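Local coordinates for outer membrane porin protein 32 (PDB 2FGQ) that forms anion-selective channels across the outer membrane of Delftia acidovorans as a homotrimeric porin that can bind malate, at residues A[101-106]-A[219-223]; A[182-188]-A[206-212]; A[214-218]-A[244-248]; A[254-260]-A[273-279]; A[117-122]-A[224-228]. All blocks are in the same frame, centred on the assembly; numbering follows the deposited sequence.

Interaction 1. Residues A[101-106]-A[219-223]. With MLT (D-malate), chain H.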
# COMPACT_ATOMS: atom_id res chain seq x y z
N LEU A 101 -3.67 -28.21 -6.30
CA LEU A 101 -4.58 -29.06 -5.54
C LEU A 101 -5.80 -28.28 -5.01
O LEU A 101 -6.87 -28.85 -4.82
CB LEU A 101 -3.87 -29.77 -4.40
CG LEU A 101 -3.09 -31.03 -4.82
CD1 LEU A 101 -4.07 -32.14 -5.17
CD2 LEU A 101 -2.11 -30.81 -5.92
N THR A 102 -5.68 -26.97 -4.79
CA THR A 102 -6.86 -26.22 -4.35
C THR A 102 -7.92 -26.14 -5.47
O THR A 102 -9.05 -25.83 -5.19
CB THR A 102 -6.55 -24.77 -3.85
OG1 THR A 102 -5.83 -24.03 -4.83
CG2 THR A 102 -5.70 -24.80 -2.63
N SER A 103 -7.54 -26.44 -6.71
CA SER A 103 -8.51 -26.47 -7.81
C SER A 103 -9.65 -27.51 -7.62
O SER A 103 -10.71 -27.39 -8.23
CB SER A 103 -7.80 -26.69 -9.16
OG SER A 103 -7.45 -28.08 -9.30
N TYR A 104 -9.45 -28.49 -6.74
CA TYR A 104 -10.46 -29.52 -6.45
C TYR A 104 -11.50 -29.11 -5.40
O TYR A 104 -12.49 -29.79 -5.19
CB TYR A 104 -9.77 -30.83 -6.03
CG TYR A 104 -8.89 -31.34 -7.12
CD1 TYR A 104 -9.45 -31.97 -8.22
CD2 TYR A 104 -7.51 -31.14 -7.09
CE1 TYR A 104 -8.67 -32.37 -9.25
CE2 TYR A 104 -6.72 -31.57 -8.11
CZ TYR A 104 -7.30 -32.18 -9.21
OH TYR A 104 -6.50 -32.62 -10.26
N ASP A 105 -11.27 -27.98 -4.74
CA ASP A 105 -12.20 -27.42 -3.80
C ASP A 105 -13.26 -26.62 -4.55
O ASP A 105 -12.95 -25.66 -5.24
CB ASP A 105 -11.40 -26.47 -2.90
CG ASP A 105 -12.16 -25.92 -1.74
OD1 ASP A 105 -13.37 -26.13 -1.55
OD2 ASP A 105 -11.53 -25.23 -0.90
N LEU A 106 -14.52 -27.01 -4.41
CA LEU A 106 -15.58 -26.34 -5.15
C LEU A 106 -15.88 -24.93 -4.70
O LEU A 106 -16.53 -24.17 -5.43
CB LEU A 106 -16.83 -27.19 -5.06
CG LEU A 106 -17.09 -28.24 -6.13
CD1 LEU A 106 -15.92 -28.66 -6.93
CD2 LEU A 106 -17.82 -29.37 -5.50
N LEU A 219 -18.09 -33.80 -9.98
CA LEU A 219 -17.74 -34.45 -8.72
C LEU A 219 -16.26 -34.22 -8.48
O LEU A 219 -15.45 -34.34 -9.39
CB LEU A 219 -18.01 -35.95 -8.85
CG LEU A 219 -17.81 -36.80 -7.61
CD1 LEU A 219 -18.83 -36.49 -6.48
CD2 LEU A 219 -17.88 -38.28 -8.06
N SER A 220 -15.90 -33.92 -7.23
CA SER A 220 -14.52 -33.59 -6.90
C SER A 220 -14.18 -34.11 -5.51
O SER A 220 -15.00 -34.07 -4.64
CB SER A 220 -14.37 -32.07 -6.95
OG SER A 220 -13.00 -31.72 -6.95
N GLY A 221 -12.97 -34.62 -5.33
CA GLY A 221 -12.50 -35.13 -4.06
C GLY A 221 -11.02 -34.80 -3.81
O GLY A 221 -10.22 -34.59 -4.74
N LEU A 222 -10.65 -34.75 -2.53
CA LEU A 222 -9.29 -34.38 -2.11
C LEU A 222 -9.02 -35.21 -0.83
O LEU A 222 -9.90 -35.31 0.03
CB LEU A 222 -9.22 -32.89 -1.75
CG LEU A 222 -8.73 -31.75 -2.67
CD1 LEU A 222 -8.96 -30.39 -2.04
CD2 LEU A 222 -7.25 -31.85 -3.03
N LEU A 223 -7.82 -35.76 -0.73
CA LEU A 223 -7.29 -36.36 0.49
C LEU A 223 -5.94 -35.71 0.77
O LEU A 223 -5.16 -35.50 -0.14
CB LEU A 223 -7.02 -37.85 0.27
CG LEU A 223 -8.17 -38.67 -0.26
CD1 LEU A 223 -7.63 -39.99 -0.72
CD2 LEU A 223 -9.19 -38.83 0.87
C1 MLT H . -6.31 -17.64 -3.26
O1 MLT H . -7.52 -17.10 -3.11
O2 MLT H . -5.75 -17.73 -4.44
C2 MLT H . -5.52 -18.23 -2.15
O3 MLT H . -5.68 -17.48 -0.98
C3 MLT H . -5.92 -19.70 -2.02
C4 MLT H . -5.90 -20.27 -3.42
O4 MLT H . -6.29 -19.61 -4.48
O5 MLT H . -5.49 -21.46 -3.65
O HOH W 1 -13.15 -29.18 -8.82

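Interaction 2. Residues A[182-188]-A[206-212]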
# COMPACT_ATOMS: atom_id res chain seq x y z
N PRO A 182 -12.43 -32.79 -19.07
CA PRO A 182 -13.40 -33.31 -18.09
C PRO A 182 -12.79 -33.99 -16.87
O PRO A 182 -13.34 -33.94 -15.79
CB PRO A 182 -14.23 -34.30 -18.91
CG PRO A 182 -13.40 -34.67 -20.06
CD PRO A 182 -12.57 -33.47 -20.38
N LEU A 183 -11.65 -34.64 -17.06
CA LEU A 183 -10.99 -35.40 -16.01
C LEU A 183 -9.72 -34.69 -15.55
O LEU A 183 -8.92 -34.23 -16.34
CB LEU A 183 -10.62 -36.79 -16.51
CG LEU A 183 -9.82 -37.67 -15.55
CD1 LEU A 183 -10.61 -38.00 -14.33
CD2 LEU A 183 -9.32 -38.96 -16.21
N SER A 184 -9.57 -34.63 -14.24
CA SER A 184 -8.39 -34.05 -13.60
C SER A 184 -8.01 -34.89 -12.41
O SER A 184 -8.88 -35.25 -11.60
CB SER A 184 -8.71 -32.61 -13.14
OG SER A 184 -7.57 -31.96 -12.58
N ALA A 185 -6.72 -35.20 -12.29
CA ALA A 185 -6.22 -35.85 -11.09
C ALA A 185 -4.79 -35.38 -10.84
O ALA A 185 -4.03 -35.22 -11.78
CB ALA A 185 -6.23 -37.34 -11.25
N SER A 186 -4.44 -35.20 -9.58
CA SER A 186 -3.13 -34.67 -9.23
C SER A 186 -2.63 -35.25 -7.93
O SER A 186 -3.42 -35.45 -7.00
CB SER A 186 -3.17 -33.13 -9.05
OG SER A 186 -3.86 -32.44 -10.08
N LEU A 187 -1.32 -35.45 -7.85
CA LEU A 187 -0.63 -35.85 -6.64
C LEU A 187 0.44 -34.82 -6.34
O LEU A 187 1.32 -34.58 -7.16
CB LEU A 187 0.02 -37.23 -6.81
CG LEU A 187 0.92 -37.68 -5.65
CD1 LEU A 187 0.12 -37.92 -4.40
CD2 LEU A 187 1.69 -38.93 -6.08
N GLY A 188 0.34 -34.21 -5.15
CA GLY A 188 1.29 -33.22 -4.69
C GLY A 188 2.06 -33.69 -3.47
O GLY A 188 1.53 -34.38 -2.60
N ILE A 206 1.28 -34.35 1.84
CA ILE A 206 0.98 -35.16 0.67
C ILE A 206 -0.51 -34.97 0.37
O ILE A 206 -1.35 -35.07 1.27
CB ILE A 206 1.36 -36.63 0.89
CG1 ILE A 206 1.03 -37.43 -0.37
CG2 ILE A 206 0.60 -37.20 2.02
CD1 ILE A 206 1.66 -38.78 -0.42
N THR A 207 -0.83 -34.71 -0.88
CA THR A 207 -2.18 -34.36 -1.28
C THR A 207 -2.56 -35.06 -2.58
O THR A 207 -1.78 -35.08 -3.52
CB THR A 207 -2.30 -32.84 -1.51
OG1 THR A 207 -1.72 -32.13 -0.43
CG2 THR A 207 -3.76 -32.41 -1.54
N LEU A 208 -3.73 -35.69 -2.61
CA LEU A 208 -4.26 -36.33 -3.80
C LEU A 208 -5.62 -35.75 -4.12
O LEU A 208 -6.45 -35.70 -3.25
CB LEU A 208 -4.35 -37.85 -3.56
CG LEU A 208 -4.83 -38.68 -4.74
CD1 LEU A 208 -3.84 -38.69 -5.86
CD2 LEU A 208 -5.14 -40.13 -4.28
N GLY A 209 -5.84 -35.31 -5.36
CA GLY A 209 -7.13 -34.78 -5.73
C GLY A 209 -7.57 -35.33 -7.08
O GLY A 209 -6.73 -35.68 -7.90
N ALA A 210 -8.88 -35.42 -7.28
CA ALA A 210 -9.43 -35.85 -8.57
C ALA A 210 -10.80 -35.26 -8.77
O ALA A 210 -11.51 -34.99 -7.80
CB ALA A 210 -9.52 -37.37 -8.66
N SER A 211 -11.17 -35.06 -10.02
CA SER A 211 -12.50 -34.57 -10.33
C SER A 211 -12.91 -35.02 -11.72
O SER A 211 -12.08 -35.31 -12.57
CB SER A 211 -12.60 -33.04 -10.26
OG SER A 211 -11.72 -32.38 -11.18
N TYR A 212 -14.22 -35.09 -11.92
CA TYR A 212 -14.76 -35.36 -13.24
C TYR A 212 -15.93 -34.46 -13.48
O TYR A 212 -16.83 -34.43 -12.67
CB TYR A 212 -15.15 -36.84 -13.42
CG TYR A 212 -15.37 -37.14 -14.89
CD1 TYR A 212 -16.62 -37.04 -15.46
CD2 TYR A 212 -14.30 -37.42 -15.73
CE1 TYR A 212 -16.81 -37.26 -16.82
CE2 TYR A 212 -14.49 -37.64 -17.07
CZ TYR A 212 -15.75 -37.55 -17.61
OH TYR A 212 -15.96 -37.77 -18.96
O HOH W 2 -12.73 -32.17 -13.71

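Interaction 3. Residues A[214-218]-A[244-248]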
# COMPACT_ATOMS: atom_id res chain seq x y z
N PHE A 214 -19.02 -33.97 -15.63
CA PHE A 214 -19.98 -34.64 -16.52
C PHE A 214 -20.80 -33.60 -17.33
O PHE A 214 -21.64 -34.00 -18.13
CB PHE A 214 -20.96 -35.50 -15.72
CG PHE A 214 -20.33 -36.56 -14.86
CD1 PHE A 214 -20.18 -37.86 -15.35
CD2 PHE A 214 -19.92 -36.29 -13.57
CE1 PHE A 214 -19.63 -38.86 -14.57
CE2 PHE A 214 -19.34 -37.30 -12.78
CZ PHE A 214 -19.22 -38.59 -13.29
N GLY A 215 -20.60 -32.31 -17.13
CA GLY A 215 -21.40 -31.28 -17.82
C GLY A 215 -22.62 -30.91 -17.00
O GLY A 215 -22.73 -29.78 -16.49
N VAL A 216 -23.52 -31.87 -16.83
CA VAL A 216 -24.69 -31.69 -15.97
C VAL A 216 -24.32 -31.55 -14.48
O VAL A 216 -25.08 -31.01 -13.71
CB VAL A 216 -25.72 -32.84 -16.16
CG1 VAL A 216 -26.11 -32.99 -17.64
CG2 VAL A 216 -25.22 -34.16 -15.59
N ALA A 217 -23.15 -32.06 -14.10
CA ALA A 217 -22.66 -31.94 -12.72
C ALA A 217 -21.17 -32.25 -12.70
O ALA A 217 -20.64 -32.84 -13.65
CB ALA A 217 -23.38 -32.88 -11.80
N LYS A 218 -20.50 -31.85 -11.63
CA LYS A 218 -19.08 -32.15 -11.44
C LYS A 218 -18.91 -32.78 -10.06
O LYS A 218 -19.53 -32.34 -9.10
CB LYS A 218 -18.27 -30.86 -11.57
CG LYS A 218 -16.80 -30.99 -11.27
CD LYS A 218 -16.03 -29.70 -11.61
CE LYS A 218 -14.55 -29.92 -11.47
NZ LYS A 218 -13.76 -28.63 -11.64
N GLY A 244 -17.11 -33.29 -2.89
CA GLY A 244 -18.11 -32.32 -3.28
C GLY A 244 -18.67 -32.54 -4.65
O GLY A 244 -18.10 -33.24 -5.50
N ALA A 245 -19.79 -31.88 -4.88
CA ALA A 245 -20.43 -31.87 -6.19
C ALA A 245 -20.98 -30.49 -6.49
O ALA A 245 -21.38 -29.76 -5.59
CB ALA A 245 -21.53 -32.87 -6.24
N SER A 246 -21.00 -30.15 -7.76
CA SER A 246 -21.63 -28.92 -8.21
C SER A 246 -22.45 -29.22 -9.45
O SER A 246 -22.25 -30.24 -10.11
CB SER A 246 -20.61 -27.84 -8.55
OG SER A 246 -19.71 -28.25 -9.56
N ALA A 247 -23.39 -28.34 -9.75
CA ALA A 247 -24.22 -28.48 -10.93
C ALA A 247 -24.75 -27.12 -11.38
O ALA A 247 -25.21 -26.36 -10.54
CB ALA A 247 -25.39 -29.38 -10.62
N PRO A 248 -24.79 -26.87 -12.68
CA PRO A 248 -25.55 -25.72 -13.20
C PRO A 248 -27.04 -25.90 -12.92
O PRO A 248 -27.56 -27.04 -12.96
CB PRO A 248 -25.23 -25.69 -14.71
CG PRO A 248 -24.41 -26.90 -15.01
CD PRO A 248 -24.12 -27.62 -13.76
O HOH W 3 -27.29 -29.37 -14.22

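Interaction 4. Residues A[254-260]-A[273-279]. With SO4 (sulfate ion), chain F.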
# COMPACT_ATOMS: atom_id res chain seq x y z
N GLU A 254 -25.69 -21.89 -10.22
CA GLU A 254 -24.84 -23.03 -9.90
C GLU A 254 -25.06 -23.36 -8.43
O GLU A 254 -25.05 -22.48 -7.59
CB GLU A 254 -23.38 -22.69 -10.14
CG GLU A 254 -22.44 -23.83 -9.84
CD GLU A 254 -21.00 -23.36 -9.82
OE1 GLU A 254 -20.76 -22.16 -9.53
OE2 GLU A 254 -20.12 -24.20 -10.09
N VAL A 255 -25.27 -24.64 -8.13
CA VAL A 255 -25.37 -25.12 -6.78
C VAL A 255 -24.14 -25.97 -6.47
O VAL A 255 -23.62 -26.67 -7.36
CB VAL A 255 -26.68 -25.92 -6.54
CG1 VAL A 255 -26.75 -27.17 -7.38
CG2 VAL A 255 -26.85 -26.26 -5.10
N LYS A 256 -23.68 -25.89 -5.23
CA LYS A 256 -22.49 -26.61 -4.78
C LYS A 256 -22.73 -27.20 -3.40
O LYS A 256 -23.32 -26.57 -2.53
CB LYS A 256 -21.26 -25.68 -4.67
CG LYS A 256 -20.90 -24.86 -5.87
CD LYS A 256 -19.91 -23.77 -5.42
CE LYS A 256 -19.68 -22.78 -6.45
NZ LYS A 256 -18.51 -21.95 -6.02
N LEU A 257 -22.23 -28.42 -3.18
CA LEU A 257 -22.33 -29.10 -1.92
C LEU A 257 -21.00 -29.80 -1.64
O LEU A 257 -20.49 -30.52 -2.50
CB LEU A 257 -23.44 -30.15 -2.03
CG LEU A 257 -24.32 -30.68 -0.91
CD1 LEU A 257 -24.64 -32.19 -0.98
CD2 LEU A 257 -24.15 -30.17 0.46
N GLN A 258 -20.46 -29.59 -0.45
CA GLN A 258 -19.17 -30.18 -0.10
C GLN A 258 -19.17 -30.66 1.32
O GLN A 258 -19.69 -29.99 2.22
CB GLN A 258 -18.07 -29.16 -0.31
CG GLN A 258 -16.67 -29.75 -0.37
CD GLN A 258 -15.69 -28.73 -0.98
OE1 GLN A 258 -14.95 -28.04 -0.24
NE2 GLN A 258 -15.66 -28.64 -2.29
N TYR A 259 -18.61 -31.85 1.51
CA TYR A 259 -18.42 -32.45 2.82
C TYR A 259 -16.94 -32.59 3.09
O TYR A 259 -16.19 -32.98 2.20
CB TYR A 259 -19.08 -33.87 2.86
CG TYR A 259 -18.75 -34.63 4.13
CD1 TYR A 259 -19.44 -34.41 5.30
CD2 TYR A 259 -17.65 -35.51 4.16
CE1 TYR A 259 -19.09 -35.07 6.48
CE2 TYR A 259 -17.31 -36.19 5.32
CZ TYR A 259 -18.02 -35.96 6.48
OH TYR A 259 -17.68 -36.62 7.64
N ALA A 260 -16.49 -32.29 4.31
CA ALA A 260 -15.10 -32.47 4.68
C ALA A 260 -15.00 -33.04 6.10
O ALA A 260 -15.89 -32.89 6.94
CB ALA A 260 -14.34 -31.15 4.60
N GLN A 273 -17.65 -31.16 8.35
CA GLN A 273 -18.20 -29.93 7.80
C GLN A 273 -19.06 -30.22 6.59
O GLN A 273 -18.72 -31.05 5.79
CB GLN A 273 -17.08 -28.98 7.35
CG GLN A 273 -17.61 -27.58 7.08
CD GLN A 273 -16.57 -26.61 6.63
OE1 GLN A 273 -15.38 -26.77 6.98
NE2 GLN A 273 -16.99 -25.59 5.84
N ILE A 274 -20.17 -29.52 6.49
CA ILE A 274 -21.01 -29.54 5.30
C ILE A 274 -21.28 -28.09 4.89
O ILE A 274 -21.63 -27.27 5.72
CB ILE A 274 -22.36 -30.26 5.56
CG1 ILE A 274 -22.16 -31.66 6.10
CG2 ILE A 274 -23.16 -30.35 4.26
CD1 ILE A 274 -23.49 -32.23 6.72
N THR A 275 -21.12 -27.82 3.60
CA THR A 275 -21.39 -26.52 3.04
C THR A 275 -22.23 -26.63 1.79
O THR A 275 -21.91 -27.41 0.89
CB THR A 275 -20.07 -25.86 2.66
OG1 THR A 275 -19.18 -25.93 3.77
CG2 THR A 275 -20.27 -24.35 2.38
N LEU A 276 -23.29 -25.83 1.75
CA LEU A 276 -24.13 -25.64 0.59
C LEU A 276 -23.93 -24.23 0.05
O LEU A 276 -23.95 -23.26 0.81
CB LEU A 276 -25.60 -25.82 0.98
CG LEU A 276 -26.57 -25.64 -0.16
CD1 LEU A 276 -26.54 -26.80 -1.17
CD2 LEU A 276 -27.99 -25.49 0.46
N GLY A 277 -23.76 -24.10 -1.25
CA GLY A 277 -23.59 -22.79 -1.87
C GLY A 277 -24.42 -22.62 -3.13
O GLY A 277 -24.72 -23.56 -3.83
N TYR A 278 -24.74 -21.38 -3.45
CA TYR A 278 -25.42 -21.04 -4.67
C TYR A 278 -24.76 -19.79 -5.23
O TYR A 278 -24.47 -18.87 -4.49
CB TYR A 278 -26.91 -20.76 -4.41
CG TYR A 278 -27.70 -20.76 -5.69
CD1 TYR A 278 -28.02 -21.96 -6.29
CD2 TYR A 278 -28.09 -19.58 -6.31
CE1 TYR A 278 -28.72 -22.02 -7.46
CE2 TYR A 278 -28.84 -19.64 -7.54
CZ TYR A 278 -29.11 -20.88 -8.09
OH TYR A 278 -29.82 -21.05 -9.28
N VAL A 279 -24.56 -19.76 -6.55
CA VAL A 279 -24.07 -18.60 -7.25
C VAL A 279 -25.06 -18.28 -8.36
O VAL A 279 -25.43 -19.17 -9.14
CB VAL A 279 -22.68 -18.89 -7.84
CG1 VAL A 279 -22.16 -17.70 -8.63
CG2 VAL A 279 -21.70 -19.25 -6.73
S SO4 F . -17.82 -20.05 -9.06
O1 SO4 F . -18.78 -19.22 -9.81
O2 SO4 F . -18.46 -21.32 -8.68
O3 SO4 F . -16.68 -20.35 -9.93
O4 SO4 F . -17.36 -19.34 -7.86
O HOH W 4 -17.96 -28.46 3.84

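Interaction 5. Residues A[117-122]-A[224-228]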
# COMPACT_ATOMS: atom_id res chain seq x y z
N GLY A 117 -7.78 -28.05 4.62
CA GLY A 117 -6.52 -28.79 4.75
C GLY A 117 -5.25 -27.92 4.74
O GLY A 117 -4.30 -28.18 5.48
N PHE A 118 -5.25 -26.90 3.89
CA PHE A 118 -4.10 -25.97 3.79
C PHE A 118 -4.25 -24.95 4.90
O PHE A 118 -4.69 -23.80 4.66
CB PHE A 118 -3.99 -25.31 2.42
CG PHE A 118 -3.71 -26.26 1.30
CD1 PHE A 118 -2.41 -26.57 0.98
CD2 PHE A 118 -4.73 -26.80 0.53
CE1 PHE A 118 -2.10 -27.40 -0.07
CE2 PHE A 118 -4.43 -27.73 -0.53
CZ PHE A 118 -3.11 -27.98 -0.82
N ARG A 119 -3.85 -25.34 6.10
CA ARG A 119 -3.91 -24.46 7.27
C ARG A 119 -2.74 -24.80 8.21
O ARG A 119 -2.09 -25.85 8.08
CB ARG A 119 -5.28 -24.42 7.95
CG ARG A 119 -5.59 -25.61 8.72
CD ARG A 119 -7.00 -25.56 9.34
NE ARG A 119 -7.14 -24.48 10.33
CZ ARG A 119 -6.72 -24.54 11.59
NH1 ARG A 119 -6.13 -25.62 12.07
NH2 ARG A 119 -6.87 -23.49 12.38
N ASN A 120 -2.45 -23.90 9.12
CA ASN A 120 -1.38 -24.07 10.09
C ASN A 120 -1.86 -24.88 11.30
O ASN A 120 -2.13 -24.36 12.39
CB ASN A 120 -0.85 -22.70 10.48
CG ASN A 120 0.38 -22.76 11.33
OD1 ASN A 120 0.95 -23.85 11.59
ND2 ASN A 120 0.86 -21.58 11.74
N TRP A 121 -1.89 -26.18 11.09
CA TRP A 121 -2.41 -27.12 12.07
C TRP A 121 -1.65 -27.15 13.38
O TRP A 121 -2.22 -27.56 14.43
CB TRP A 121 -2.45 -28.56 11.48
CG TRP A 121 -3.45 -28.73 10.37
CD1 TRP A 121 -3.19 -28.80 9.04
CD2 TRP A 121 -4.86 -28.84 10.50
NE1 TRP A 121 -4.35 -28.95 8.33
CE2 TRP A 121 -5.40 -28.97 9.21
CE3 TRP A 121 -5.75 -28.84 11.60
CZ2 TRP A 121 -6.77 -29.11 8.98
CZ3 TRP A 121 -7.12 -28.96 11.36
CH2 TRP A 121 -7.61 -29.09 10.06
N ALA A 122 -0.36 -26.79 13.33
CA ALA A 122 0.55 -26.94 14.47
C ALA A 122 0.97 -25.65 15.11
O ALA A 122 1.88 -25.64 15.94
CB ALA A 122 1.79 -27.67 14.03
N GLN A 224 -5.64 -35.45 2.03
CA GLN A 224 -4.40 -34.82 2.38
C GLN A 224 -3.94 -35.25 3.75
O GLN A 224 -4.75 -35.34 4.67
CB GLN A 224 -4.55 -33.28 2.40
CG GLN A 224 -3.24 -32.52 2.55
CD GLN A 224 -3.47 -31.02 2.47
OE1 GLN A 224 -2.97 -30.35 1.52
NE2 GLN A 224 -4.23 -30.48 3.42
N GLN A 225 -2.64 -35.52 3.87
CA GLN A 225 -2.01 -35.69 5.18
C GLN A 225 -0.97 -34.62 5.35
O GLN A 225 -0.09 -34.47 4.49
CB GLN A 225 -1.36 -37.07 5.34
CG GLN A 225 -0.74 -37.23 6.70
CD GLN A 225 -0.26 -38.63 6.95
OE1 GLN A 225 0.91 -38.92 6.74
NE2 GLN A 225 -1.16 -39.52 7.36
N THR A 226 -1.09 -33.88 6.45
CA THR A 226 -0.12 -32.85 6.80
C THR A 226 0.50 -33.24 8.13
O THR A 226 -0.22 -33.44 9.12
CB THR A 226 -0.86 -31.55 6.97
OG1 THR A 226 -1.55 -31.25 5.75
CG2 THR A 226 0.14 -30.42 7.15
N LYS A 227 1.82 -33.36 8.15
CA LYS A 227 2.52 -33.76 9.37
C LYS A 227 3.56 -32.70 9.71
O LYS A 227 4.46 -32.45 8.90
CB LYS A 227 3.22 -35.11 9.14
CG LYS A 227 3.91 -35.70 10.33
CD LYS A 227 4.32 -37.21 10.18
CE LYS A 227 4.22 -37.74 8.78
NZ LYS A 227 5.13 -38.98 8.60
N PHE A 228 3.46 -32.09 10.88
CA PHE A 228 4.54 -31.28 11.41
C PHE A 228 5.38 -32.19 12.31
O PHE A 228 4.94 -32.58 13.40
CB PHE A 228 4.00 -30.09 12.20
CG PHE A 228 3.36 -28.97 11.39
CD1 PHE A 228 2.08 -29.07 10.91
CD2 PHE A 228 4.03 -27.79 11.20
CE1 PHE A 228 1.47 -28.00 10.23
CE2 PHE A 228 3.43 -26.68 10.57
CZ PHE A 228 2.16 -26.78 10.10
O HOH W 5 -1.68 -28.76 4.63

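Interaction 1. Residues A[101-106]-A[219-223]
Leu222 and Ser220 reach from barrel strand 218-230 to the 3-10 turn 102-104, where Tyr104 meets both. CG of Leu222 lies 3.6 Å from CB of Tyr104, and the two side chains cross at about a right angle. The CD2 branch of Leu222 reaches further along the turn, 3.5 Å from O of Leu101 and 3.8 Å from CD1 of Leu101. Ser220 holds the turn by a polar contact: with OG anti to the backbone N (chi1 -166°), its hydroxyl donates to O of Tyr104 at 2.7 Å, in the carbonyl plane and on a lone pair. A water shared with O of Ser103 donates to this OG as well, while CD1 of Leu106 rests 3.7 Å from CB of Ser220. The Tyr104 ring turns its edge to the serine hydroxyl and carries its OH away to Ser184 and Ser186. An alanine in place of Leu222 is likely to open a gap between the strand and Leu101 and Tyr104 and let the turn shift on the wall. On the other side of the turn, OG1 of Thr102 comes to 2.8 Å from O5 of malate, so the packing backs part of the ligand pocket. The turn follows helix 96-101 in the long loop folded into the barrel, as in other porins, and strand 218-230 receives it between strands 199-213 and 235-249.

Interaction 2. Residues A[182-188]-A[206-212]
The ring of Tyr212 meets Leu183 at its edge, with CB of Leu183 3.8 Å from CD2 of Tyr212 and the leucine CD1 in the ring plane; the two side chains cross at about a right angle. Pro182 runs alongside the tyrosine, its CB 3.8 Å from CZ of Tyr212, and Phe214 makes an edge-to-face pair with the same ring. These groups lie at the open end of a beta hairpin of the porin barrel; its segments 183-188 and 206-212 run antiparallel at 179°, axes 4.6 Å apart. Six backbone bonds join Ser184 with Ser211, Ser186 with Gly209 and Gly188 with Thr207. One face carries Leu183, Ala185, Leu187, Leu208, Ala210 and Tyr212, consistent with a lipid-facing surface, whereas the side chains of Ser184, Ser186, Ser211 and Thr207 point to the inner side. There OG of Ser184 bonds Asp179. OG of Ser211 sits between its backbone N and carbonyl carbon (chi1 60°), 3.6 Å from CB of Ser184, and a water 2.7 Å from that OG donates to O of Pro182.

Interaction 3. Residues A[214-218]-A[244-248]
Lys218 and Ser246 form the tight part of this contact, an antiparallel hydrogen-bonded pair in which N of Lys218 gives to O of Ser246 at 2.8 Å and N of Ser246 gives to O of Lys218 at 3.0 Å. Ala217 presses close beside it, with its CB 3.3 Å from O of Ser246. On the side of the sheet shared by the two side chains, OG of Ser246 is 3.6 Å from CB of Lys218, and the extended lysine chain then leads away toward strand 199-213. Farther along, the turn 214-217 between two barrel strands parts from strand 235-249 and the contact becomes loose. CD of Pro248 lies 3.5 Å from O of Val216, and CG of Pro248 lies 3.6 Å from O of Gly215, both at the surface. A water donates to O of Val216 and to O of Pro248, linking the two segments here. The polar linkage across the two segments is thus all backbone: where the proline nitrogen has no hydrogen to give, the ladder stops and a water joins two carbonyls that could not bond each other.

Interaction 4. Residues A[254-260]-A[273-279]
Eight backbone hydrogen bonds pair Glu254 with Val279, Lys256 with Gly277, Gln258 with Thr275 and Ala260 with Gln273 along this antiparallel hairpin. Apolar contacts fill the face that carries Val255, Leu257, Tyr259, Ile274, Leu276 and Tyr278. CD2 of Leu257 lies 3.9 Å from CG2 of Ile274, the two side chains side by side; CG2 of Val255 lies 4.0 Å from CD1 of Leu276; and CG1 of Ile274 meets the edge of the Tyr259 ring. The Tyr278 ring, with CG anti to N (chi1 -165°), lies back across the neighbouring strand, one face over N of Glu254 and CD1 3.3 Å from O of Glu254. A serine in place of Tyr278 has no ring, and would probably leave the peptide of Glu254 uncovered and Val255 without its neighbour. Charged and polar contacts lie on the inner face: NZ of the extended Lys256 donates to O2 of a sulfate at 2.7 Å and also to the backbone O of Leu106, while Arg329 binds the same anion. Strand 235-249 bonds strand 253-264 on its other edge, and strand 286-297 continues the barrel beyond strand 269-281.

Interaction 5. Residues A[117-122]-A[224-228]
CA of Gly117 stands 6.8 Å from CA of Gln224 and CA of Ala122 stands 6.6 Å from CA of Phe228, so the irregular segment 117-122 is too far from the strand for a ladder. Inverse gamma turns centred on Phe118 and Asn120 bend it, while residues 224-228 run as regular barrel strand. Gln224, with its chain extended, ends against the loop: NE2 is 3.1 Å from C of Gly117, where a side chain would collide, and OE1 sits 3.3 Å above one face of the Phe118 ring, near its rim at CZ. Ring and amide planes are 79° apart, and OE1 accepts from Thr207 on the adjacent strand. At the other end CB of Ala122 stands over the Phe228 ring, 3.4 Å from its centroid and 16° off the normal, a CH-pi contact. OD1 of Asn120, itself bonded to N of Gly124, comes to 3.5 Å from CZ of Phe228. O of Gly117 is gripped by NE1 of Trp121 at 3.0 Å and by a water that also bonds OG1 of Thr226, and CG of Arg119 lies over one face of the indole, toward its rim. The loop is thus laid on the wall mainly by contacts to the faces of the Phe118 and Phe228 rings, with one carbonyl tying the loop to itself and, through water, to the strand; this is consistent with a constriction loop kept at a set position inside the pore.

All five contacts belong to one 16-stranded antiparallel barrel. Interactions 2 and 4 are hairpin ladders, about 19 Å apart between centres, and interaction 3 lies between them at the turn leading into strand 218-230. That strand also receives the inward-folded loop twice, in interactions 1 and 5, with centres about 16 Å apart, and these two cross along the chain. Interaction 2 falls between the two segments of both, and interaction 4 comes last. Interactions 1 and 2 meet at Tyr104, interactions 1 and 4 through Lys256, and interactions 2 and 5 through Thr207 and Gln224. A continuous wall thus carries the loop that narrows the pore and contributes to the malate pocket.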